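Local coordinates for protein probable sugar kinase (Clostridium perfringens, PDB 3KZH) that probably phosphorylates a sugar or related small molecule, as a putative carbohydrate kinase of the pfkB (ribokinase-like) family, at residues A[8-13]-A[135-140]; A[48-53]-A[81-86]. All blocks are in the same frame, centred on the assembly; numbering follows the deposited sequence.

Interaction 1: A[8-13]-A[135-140]; sequences YLLVFG and ENAEYT
Two backbone hydrogen bonds bring L10 in beside T140, a worked case of how parallel strands begin to pair. The amide of E138 donates to Y8 O at 3.3 Å. Two residues further on, L10 N reaches Y139 O at 3.0 Å. The backbone bond between L10 and V141 comes next along the pair, and L10 O takes an additional C-H contact from T140 CA, 3.1 Å away. One water ties the entry of both segments together: it accepts from Y8 N and donates to E138 OE2 at 2.7 Å, a position the E138 chain attains by bending at chi2 (-72°).

Side chains add apolar contact to this pairing. Y8 has CG placed between its backbone N and carbonyl carbon (chi1 64°), and from there the ring lies obliquely alongside N136 and A137, with OH nearest N136 C and CE1 near A137 CB. A137 CA makes an off-centre CH-pi contact with it, and A137 CB meets L10 CB at 3.8 Å. L10 and T140 lie side by side on one face of the sheet; L9 CG touches Y139 CB on the other. The Y8 hydroxyl hydrogen-bonds to I133 O, while T140 OG1 pairs with T161 OG1.

In the Rossmann-like core sheet of this family, strand 9-12 thus stands between 59-62, which it meets through backbone bonds from L9 and V11, and 139-143, which is flanked in turn by 162-166. M268 of helix 255-268 packs on L9, E138 and Y139.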
ATOM      1  N   TYR A   8      18.614 -21.625 -11.360  1.00 26.25           N
ATOM      2  CA  TYR A   8      17.640 -20.544 -11.337  1.00 24.26           C
ATOM      3  C   TYR A   8      17.711 -19.634 -12.554  1.00 22.56           C
ATOM      4  O   TYR A   8      18.730 -19.586 -13.254  1.00 21.12           O
ATOM      5  CB  TYR A   8      17.822 -19.696 -10.059  1.00 23.87           C
ATOM      6  CG  TYR A   8      19.158 -18.968  -9.957  1.00 26.18           C
ATOM      7  CD1 TYR A   8      19.289 -17.629 -10.394  1.00 25.96           C
ATOM      8  CD2 TYR A   8      20.303 -19.615  -9.442  1.00 23.87           C
ATOM      9  CE1 TYR A   8      20.524 -16.955 -10.321  1.00 25.15           C
ATOM     10  CE2 TYR A   8      21.546 -18.946  -9.368  1.00 23.32           C
ATOM     11  CZ  TYR A   8      21.639 -17.624  -9.812  1.00 24.16           C
ATOM     12  OH  TYR A   8      22.846 -16.988  -9.775  1.00 25.60           O
ATOM     13  N   LEU A   9      16.655 -18.837 -12.713  1.00 21.97           N
ATOM     14  CA  LEU A   9      16.554 -17.846 -13.778  1.00 22.10           C
ATOM     15  C   LEU A   9      16.566 -16.493 -13.104  1.00 19.89           C
ATOM     16  O   LEU A   9      15.834 -16.272 -12.138  1.00 17.75           O
ATOM     17  CB  LEU A   9      15.241 -17.982 -14.566  1.00 23.44           C
ATOM     18  CG  LEU A   9      15.274 -17.541 -16.043  1.00 24.46           C
ATOM     19  CD1 LEU A   9      14.203 -18.281 -16.764  1.00 21.55           C
ATOM     20  CD2 LEU A   9      15.183 -16.050 -16.309  1.00 26.01           C
ATOM     21  N   LEU A  10      17.362 -15.586 -13.658  1.00 18.94           N
ATOM     22  CA  LEU A  10      17.451 -14.245 -13.135  1.00 18.09           C
ATOM     23  C   LEU A  10      16.681 -13.260 -13.987  1.00 17.60           C
ATOM     24  O   LEU A  10      16.754 -13.293 -15.215  1.00 15.61           O
ATOM     25  CB  LEU A  10      18.912 -13.805 -12.989  1.00 16.23           C
ATOM     26  CG  LEU A  10      19.232 -12.404 -12.436  1.00 19.59           C
ATOM     27  CD1 LEU A  10      18.707 -12.208 -11.016  1.00 14.57           C
ATOM     28  CD2 LEU A  10      20.727 -12.193 -12.479  1.00 17.42           C
ATOM     29  N   VAL A  11      15.883 -12.434 -13.315  1.00 16.15           N
ATOM     30  CA  VAL A  11      15.114 -11.382 -13.961  1.00 18.75           C
ATOM     31  C   VAL A  11      15.663 -10.121 -13.304  1.00 20.75           C
ATOM     32  O   VAL A  11      15.749 -10.050 -12.079  1.00 21.37           O
ATOM     33  CB  VAL A  11      13.568 -11.526 -13.718  1.00 18.95           C
ATOM     34  CG1 VAL A  11      12.798 -10.411 -14.431  1.00 14.85           C
ATOM     35  CG2 VAL A  11      13.062 -12.885 -14.198  1.00 13.45           C
ATOM     36  N   PHE A  12      16.103  -9.171 -14.124  1.00 21.11           N
ATOM     37  CA  PHE A  12      16.668  -7.909 -13.639  1.00 21.02           C
ATOM     38  C   PHE A  12      15.857  -6.736 -14.204  1.00 18.91           C
ATOM     39  O   PHE A  12      15.826  -6.547 -15.411  1.00 20.33           O
ATOM     40  CB  PHE A  12      18.158  -7.826 -14.061  1.00 24.04           C
ATOM     41  CG  PHE A  12      18.893  -6.601 -13.560  1.00 24.08           C
ATOM     42  CD1 PHE A  12      19.489  -6.600 -12.286  1.00 27.32           C
ATOM     43  CD2 PHE A  12      19.035  -5.459 -14.378  1.00 24.86           C
ATOM     44  CE1 PHE A  12      20.233  -5.470 -11.813  1.00 26.58           C
ATOM     45  CE2 PHE A  12      19.767  -4.322 -13.931  1.00 27.27           C
ATOM     46  CZ  PHE A  12      20.370  -4.333 -12.639  1.00 24.85           C
ATOM     47  N   GLY A  13      15.245  -5.938 -13.328  1.00 17.97           N
ATOM     48  CA  GLY A  13      14.452  -4.797 -13.764  1.00 18.99           C
ATOM     49  C   GLY A  13      13.582  -4.133 -12.704  1.00 19.86           C
ATOM     50  O   GLY A  13      13.586  -4.528 -11.542  1.00 19.30           O
ATOM     51  N   GLU A 135      26.518 -14.415 -13.115  1.00 34.16           N
ATOM     52  CA  GLU A 135      27.379 -15.479 -13.647  1.00 35.73           C
ATOM     53  C   GLU A 135      26.858 -16.916 -13.507  1.00 35.00           C
ATOM     54  O   GLU A 135      27.077 -17.743 -14.403  1.00 36.02           O
ATOM     55  CB  GLU A 135      28.793 -15.370 -13.058  1.00 36.36           C
ATOM     56  CG  GLU A 135      29.515 -14.088 -13.438  1.00 37.84           C
ATOM     57  CD  GLU A 135      30.870 -13.907 -12.775  1.00 39.23           C
ATOM     58  OE1 GLU A 135      31.035 -14.322 -11.608  1.00 38.63           O
ATOM     59  OE2 GLU A 135      31.770 -13.331 -13.426  1.00 40.68           O
ATOM     60  N   ASN A 136      26.157 -17.197 -12.408  1.00 32.39           N
ATOM     61  CA  ASN A 136      25.605 -18.533 -12.171  1.00 33.40           C
ATOM     62  C   ASN A 136      24.141 -18.692 -12.601  1.00 31.70           C
ATOM     63  O   ASN A 136      23.535 -19.742 -12.372  1.00 32.82           O
ATOM     64  CB  ASN A 136      25.792 -18.954 -10.708  1.00 35.79           C
ATOM     65  CG  ASN A 136      27.255 -19.042 -10.308  1.00 38.40           C
ATOM     66  OD1 ASN A 136      27.757 -18.191  -9.575  1.00 38.67           O
ATOM     67  ND2 ASN A 136      27.951 -20.060 -10.805  1.00 39.81           N
ATOM     68  N   ALA A 137      23.580 -17.647 -13.215  1.00 27.67           N
ATOM     69  CA  ALA A 137      22.209 -17.672 -13.714  1.00 26.87           C
ATOM     70  C   ALA A 137      22.207 -18.362 -15.066  1.00 25.67           C
ATOM     71  O   ALA A 137      23.056 -18.063 -15.908  1.00 25.00           O
ATOM     72  CB  ALA A 137      21.669 -16.264 -13.849  1.00 26.55           C
ATOM     73  N   GLU A 138      21.285 -19.303 -15.267  1.00 23.19           N
ATOM     74  CA  GLU A 138      21.220 -20.025 -16.545  1.00 25.37           C
ATOM     75  C   GLU A 138      20.769 -19.070 -17.645  1.00 23.04           C
ATOM     76  O   GLU A 138      21.334 -19.065 -18.740  1.00 21.36           O
ATOM     77  CB  GLU A 138      20.277 -21.228 -16.475  1.00 26.76           C
ATOM     78  CG  GLU A 138      20.433 -22.140 -15.270  1.00 32.48           C
ATOM     79  CD  GLU A 138      21.700 -22.983 -15.293  1.00 35.37           C
ATOM     80  OE1 GLU A 138      22.056 -23.513 -16.372  1.00 36.88           O
ATOM     81  OE2 GLU A 138      22.331 -23.130 -14.222  1.00 35.81           O
ATOM     82  N   TYR A 139      19.727 -18.291 -17.348  1.00 19.63           N
ATOM     83  CA  TYR A 139      19.207 -17.284 -18.273  1.00 18.20           C
ATOM     84  C   TYR A 139      18.966 -16.002 -17.482  1.00 18.04           C
ATOM     85  O   TYR A 139      18.769 -16.051 -16.261  1.00 15.33           O
ATOM     86  CB  TYR A 139      17.927 -17.758 -19.008  1.00 16.82           C
ATOM     87  CG  TYR A 139      18.127 -18.938 -19.955  1.00 14.41           C
ATOM     88  CD1 TYR A 139      18.414 -18.749 -21.308  1.00 17.69           C
ATOM     89  CD2 TYR A 139      18.120 -20.251 -19.475  1.00 14.48           C
ATOM     90  CE1 TYR A 139      18.702 -19.867 -22.155  1.00 18.35           C
ATOM     91  CE2 TYR A 139      18.403 -21.353 -20.280  1.00 15.79           C
ATOM     92  CZ  TYR A 139      18.694 -21.160 -21.617  1.00 17.37           C
ATOM     93  OH  TYR A 139      18.987 -22.257 -22.394  1.00 21.01           O
ATOM     94  N   THR A 140      19.098 -14.856 -18.150  1.00 18.14           N
ATOM     95  CA  THR A 140      18.877 -13.566 -17.499  1.00 19.77           C
ATOM     96  C   THR A 140      18.003 -12.651 -18.366  1.00 20.04           C
ATOM     97  O   THR A 140      18.373 -12.287 -19.481  1.00 20.00           O
ATOM     98  CB  THR A 140      20.214 -12.876 -17.048  1.00 19.49           C
ATOM     99  OG1 THR A 140      20.888 -13.708 -16.097  1.00 19.14           O
ATOM    100  CG2 THR A 140      19.949 -11.528 -16.376  1.00 20.93           C
TER
HETATM  101  O   HOH W   1      21.621 -21.391 -12.240  1.00 23.94           O

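Interaction 2: A[48-53]-A[81-86]; sequences IAENMA and IGYHMD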
ATOM      1  N   ILE A  48       6.947 -10.450 -15.238  1.00 19.04           N
ATOM      2  CA  ILE A  48       7.609 -11.636 -15.810  1.00 19.16           C
ATOM      3  C   ILE A  48       7.984 -12.610 -14.686  1.00 17.55           C
ATOM      4  O   ILE A  48       7.589 -13.777 -14.729  1.00 10.91           O
ATOM      5  CB  ILE A  48       8.880 -11.274 -16.672  1.00 18.37           C
ATOM      6  CG1 ILE A  48       8.463 -10.506 -17.930  1.00 20.07           C
ATOM      7  CG2 ILE A  48       9.639 -12.533 -17.096  1.00 16.68           C
ATOM      8  CD1 ILE A  48       9.609  -9.888 -18.732  1.00 17.37           C
ATOM      9  N   ALA A  49       8.676 -12.085 -13.668  1.00 14.33           N
ATOM     10  CA  ALA A  49       9.107 -12.836 -12.490  1.00 15.44           C
ATOM     11  C   ALA A  49       7.946 -13.502 -11.747  1.00 16.22           C
ATOM     12  O   ALA A  49       8.081 -14.651 -11.313  1.00 13.80           O
ATOM     13  CB  ALA A  49       9.870 -11.939 -11.558  1.00 12.69           C
ATOM     14  N   GLU A  50       6.802 -12.808 -11.658  1.00 17.92           N
ATOM     15  CA  GLU A  50       5.602 -13.358 -10.999  1.00 19.85           C
ATOM     16  C   GLU A  50       5.058 -14.547 -11.792  1.00 18.97           C
ATOM     17  O   GLU A  50       4.887 -15.630 -11.221  1.00 18.35           O
ATOM     18  CB  GLU A  50       4.479 -12.311 -10.778  1.00 18.93           C
ATOM     19  CG  GLU A  50       3.430 -12.821  -9.763  1.00 21.76           C
ATOM     20  CD  GLU A  50       2.143 -12.007  -9.616  1.00 22.73           C
ATOM     21  OE1 GLU A  50       2.149 -10.768  -9.740  1.00 20.88           O
ATOM     22  OE2 GLU A  50       1.098 -12.631  -9.326  1.00 24.13           O
ATOM     23  N   ASN A  51       4.872 -14.355 -13.103  1.00 16.35           N
ATOM     24  CA  ASN A  51       4.365 -15.392 -14.021  1.00 17.23           C
ATOM     25  C   ASN A  51       5.245 -16.661 -14.018  1.00 15.66           C
ATOM     26  O   ASN A  51       4.734 -17.778 -14.107  1.00 13.40           O
ATOM     27  CB  ASN A  51       4.284 -14.862 -15.463  1.00 17.72           C
ATOM     28  CG  ASN A  51       3.195 -13.831 -15.670  1.00 18.14           C
ATOM     29  OD1 ASN A  51       3.473 -12.643 -15.883  1.00 10.96           O
ATOM     30  ND2 ASN A  51       1.954 -14.290 -15.682  1.00 19.77           N
HETATM   31  N   MSE A  52       6.559 -16.453 -13.851  1.00 14.87           N
HETATM   32  CA  MSE A  52       7.585 -17.507 -13.801  1.00 15.79           C
HETATM   33  C   MSE A  52       7.490 -18.338 -12.515  1.00 13.89           C
HETATM   34  O   MSE A  52       7.482 -19.569 -12.554  1.00  8.73           O
HETATM   35  CB  MSE A  52       8.993 -16.895 -13.898  1.00 18.49           C
HETATM   36  CG  MSE A  52       9.559 -16.813 -15.295  1.00 22.85           C
HETATM   37 SE   MSE A  52      11.388 -16.224 -15.381  1.00 24.26          SE
HETATM   38  CE  MSE A  52      11.462 -15.847 -17.311  1.00 21.49           C
ATOM     39  N   ALA A  53       7.417 -17.647 -11.381  1.00 11.08           N
ATOM     40  CA  ALA A  53       7.309 -18.264 -10.059  1.00 14.86           C
ATOM     41  C   ALA A  53       5.970 -19.002  -9.937  1.00 15.09           C
ATOM     42  O   ALA A  53       5.897 -20.074  -9.320  1.00 14.22           O
ATOM     43  CB  ALA A  53       7.431 -17.198  -8.987  1.00  9.50           C
ATOM     44  N   ILE A  81       4.124 -15.589  -3.517  1.00 22.36           N
ATOM     45  CA  ILE A  81       4.176 -16.219  -4.840  1.00 22.26           C
ATOM     46  C   ILE A  81       5.422 -17.095  -5.018  1.00 21.66           C
ATOM     47  O   ILE A  81       5.330 -18.227  -5.506  1.00 21.20           O
ATOM     48  CB  ILE A  81       4.058 -15.165  -5.990  1.00 21.50           C
ATOM     49  CG1 ILE A  81       2.749 -14.360  -5.875  1.00 22.78           C
ATOM     50  CG2 ILE A  81       4.152 -15.835  -7.370  1.00 20.89           C
ATOM     51  CD1 ILE A  81       1.432 -15.189  -5.878  1.00 22.47           C
ATOM     52  N   GLY A  82       6.580 -16.577  -4.633  1.00 20.55           N
ATOM     53  CA  GLY A  82       7.785 -17.374  -4.767  1.00 21.20           C
ATOM     54  C   GLY A  82       8.894 -16.844  -5.641  1.00 17.99           C
ATOM     55  O   GLY A  82       9.738 -17.632  -6.067  1.00 17.73           O
ATOM     56  N   TYR A  83       8.860 -15.555  -5.980  1.00 17.35           N
ATOM     57  CA  TYR A  83       9.939 -14.962  -6.772  1.00 17.89           C
ATOM     58  C   TYR A  83      10.868 -14.276  -5.768  1.00 19.78           C
ATOM     59  O   TYR A  83      10.480 -13.340  -5.067  1.00 17.60           O
ATOM     60  CB  TYR A  83       9.436 -14.059  -7.928  1.00 16.21           C
ATOM     61  CG  TYR A  83       8.474 -12.926  -7.609  1.00 16.81           C
ATOM     62  CD1 TYR A  83       8.924 -11.596  -7.569  1.00 17.10           C
ATOM     63  CD2 TYR A  83       7.099 -13.166  -7.399  1.00 20.50           C
ATOM     64  CE1 TYR A  83       8.037 -10.518  -7.323  1.00 17.90           C
ATOM     65  CE2 TYR A  83       6.190 -12.085  -7.153  1.00 19.51           C
ATOM     66  CZ  TYR A  83       6.680 -10.765  -7.112  1.00 20.29           C
ATOM     67  OH  TYR A  83       5.845  -9.714  -6.790  1.00 17.38           O
ATOM     68  N   HIS A  84      12.055 -14.863  -5.623  1.00 21.17           N
ATOM     69  CA  HIS A  84      13.086 -14.433  -4.672  1.00 19.13           C
ATOM     70  C   HIS A  84      13.769 -13.114  -4.998  1.00 18.37           C
ATOM     71  O   HIS A  84      14.524 -12.993  -5.958  1.00 15.62           O
ATOM     72  CB  HIS A  84      14.083 -15.570  -4.487  1.00 20.01           C
ATOM     73  CG  HIS A  84      13.423 -16.896  -4.249  1.00 25.80           C
ATOM     74  ND1 HIS A  84      12.717 -17.178  -3.095  1.00 26.44           N
ATOM     75  CD2 HIS A  84      13.289 -17.982  -5.045  1.00 26.07           C
ATOM     76  CE1 HIS A  84      12.176 -18.379  -3.197  1.00 24.63           C
ATOM     77  NE2 HIS A  84      12.507 -18.889  -4.368  1.00 25.13           N
HETATM   78  N   MSE A  85      13.511 -12.136  -4.142  1.00 19.63           N
HETATM   79  CA  MSE A  85      14.028 -10.784  -4.302  1.00 22.50           C
HETATM   80  C   MSE A  85      15.169 -10.416  -3.359  1.00 22.55           C
HETATM   81  O   MSE A  85      15.516  -9.238  -3.248  1.00 21.49           O
HETATM   82  CB  MSE A  85      12.878  -9.779  -4.144  1.00 22.57           C
HETATM   83  CG  MSE A  85      11.800  -9.861  -5.193  1.00 21.96           C
HETATM   84 SE   MSE A  85      10.508  -8.471  -4.880  1.00 23.41          SE
HETATM   85  CE  MSE A  85      11.528  -7.005  -5.586  1.00 15.70           C
ATOM     86  N   ASP A  86      15.769 -11.428  -2.733  1.00 24.13           N
ATOM     87  CA  ASP A  86      16.865 -11.289  -1.759  1.00 27.72           C
ATOM     88  C   ASP A  86      18.039 -10.415  -2.189  1.00 26.14           C
ATOM     89  O   ASP A  86      18.525  -9.592  -1.412  1.00 26.83           O
ATOM     90  CB  ASP A  86      17.402 -12.679  -1.385  1.00 31.77           C
ATOM     91  CG  ASP A  86      16.331 -13.592  -0.798  1.00 36.06           C
ATOM     92  OD1 ASP A  86      15.314 -13.880  -1.479  1.00 35.37           O
ATOM     93  OD2 ASP A  86      16.520 -14.036   0.351  1.00 38.33           O
TER
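This is an apolar helix-to-edge contact: one side of helix 44-54 rests on the bend between the end of helix 69-81 and the short, weakly bonded strand 83-84 at the border of the large sheet. No hydrogen bond crosses between 48-53 and 81-86, and the fit illustrates how small residues let a helix come close to the end of another helix.

A53 and Y83 bring the two backbones nearest. A53 CB lies 3.7 Å from both G82 C and Y83 N, and also touches I81 CG2 and Y83 CB. G82 leaves the helix with a positive phi of 120°, a backbone shape that favours glycine because a CB there would jam against the preceding carbonyl oxygen.

One turn earlier, A49 faces the tyrosine: A49 O stands 3.7 Å from Y83 CB, and A49 CB approaches CD1 of the ring. This same carbonyl is already engaged within the helix, accepting from A53 N. Over one face of the Y83 ring lies the backbone of E50, its N offset toward the rim, whereas I81 CG2 comes at the ring's edge. The E50 side chain leaves with CG anti to N (chi1 -164°) and runs on extended; CG touches both Y83 CE2 and I81 CG2, 3.9 Å from each. Its carboxylate is nearly parallel to the tyrosine ring, the planes 11° apart. Buried as it is, that charge is balanced by salt bridges to R46 and R54, which probably favour the ionised form.

F61 of strand 59-62 touches A49, Y83 and M85. H77 and S78 of helix 69-81 pack on Y83, and helix 255-268 adjoins the 48-53 segment through I48, N51 and M52.

Both contacts belong to one sheet but serve it differently. Interaction 1 joins two neighbouring strands in its interior and relies on backbone hydrogen bonds, with a water completing its more exposed start; interaction 2 sets a helix against the sheet's border by apolar contact, and its buried charge is met by arginines of the helix rather than across the interface. Each is partly buried, combining covered residues with others nearer the surface. They meet directly: M52, whose side-chain end leads away from 81-86, packs its CE against L9 CD1 at 3.7 Å, and V11 touches M52 SE and A49 CB. Helix 44-54 therefore lies against both strand 9-12 and the 81-86 bend.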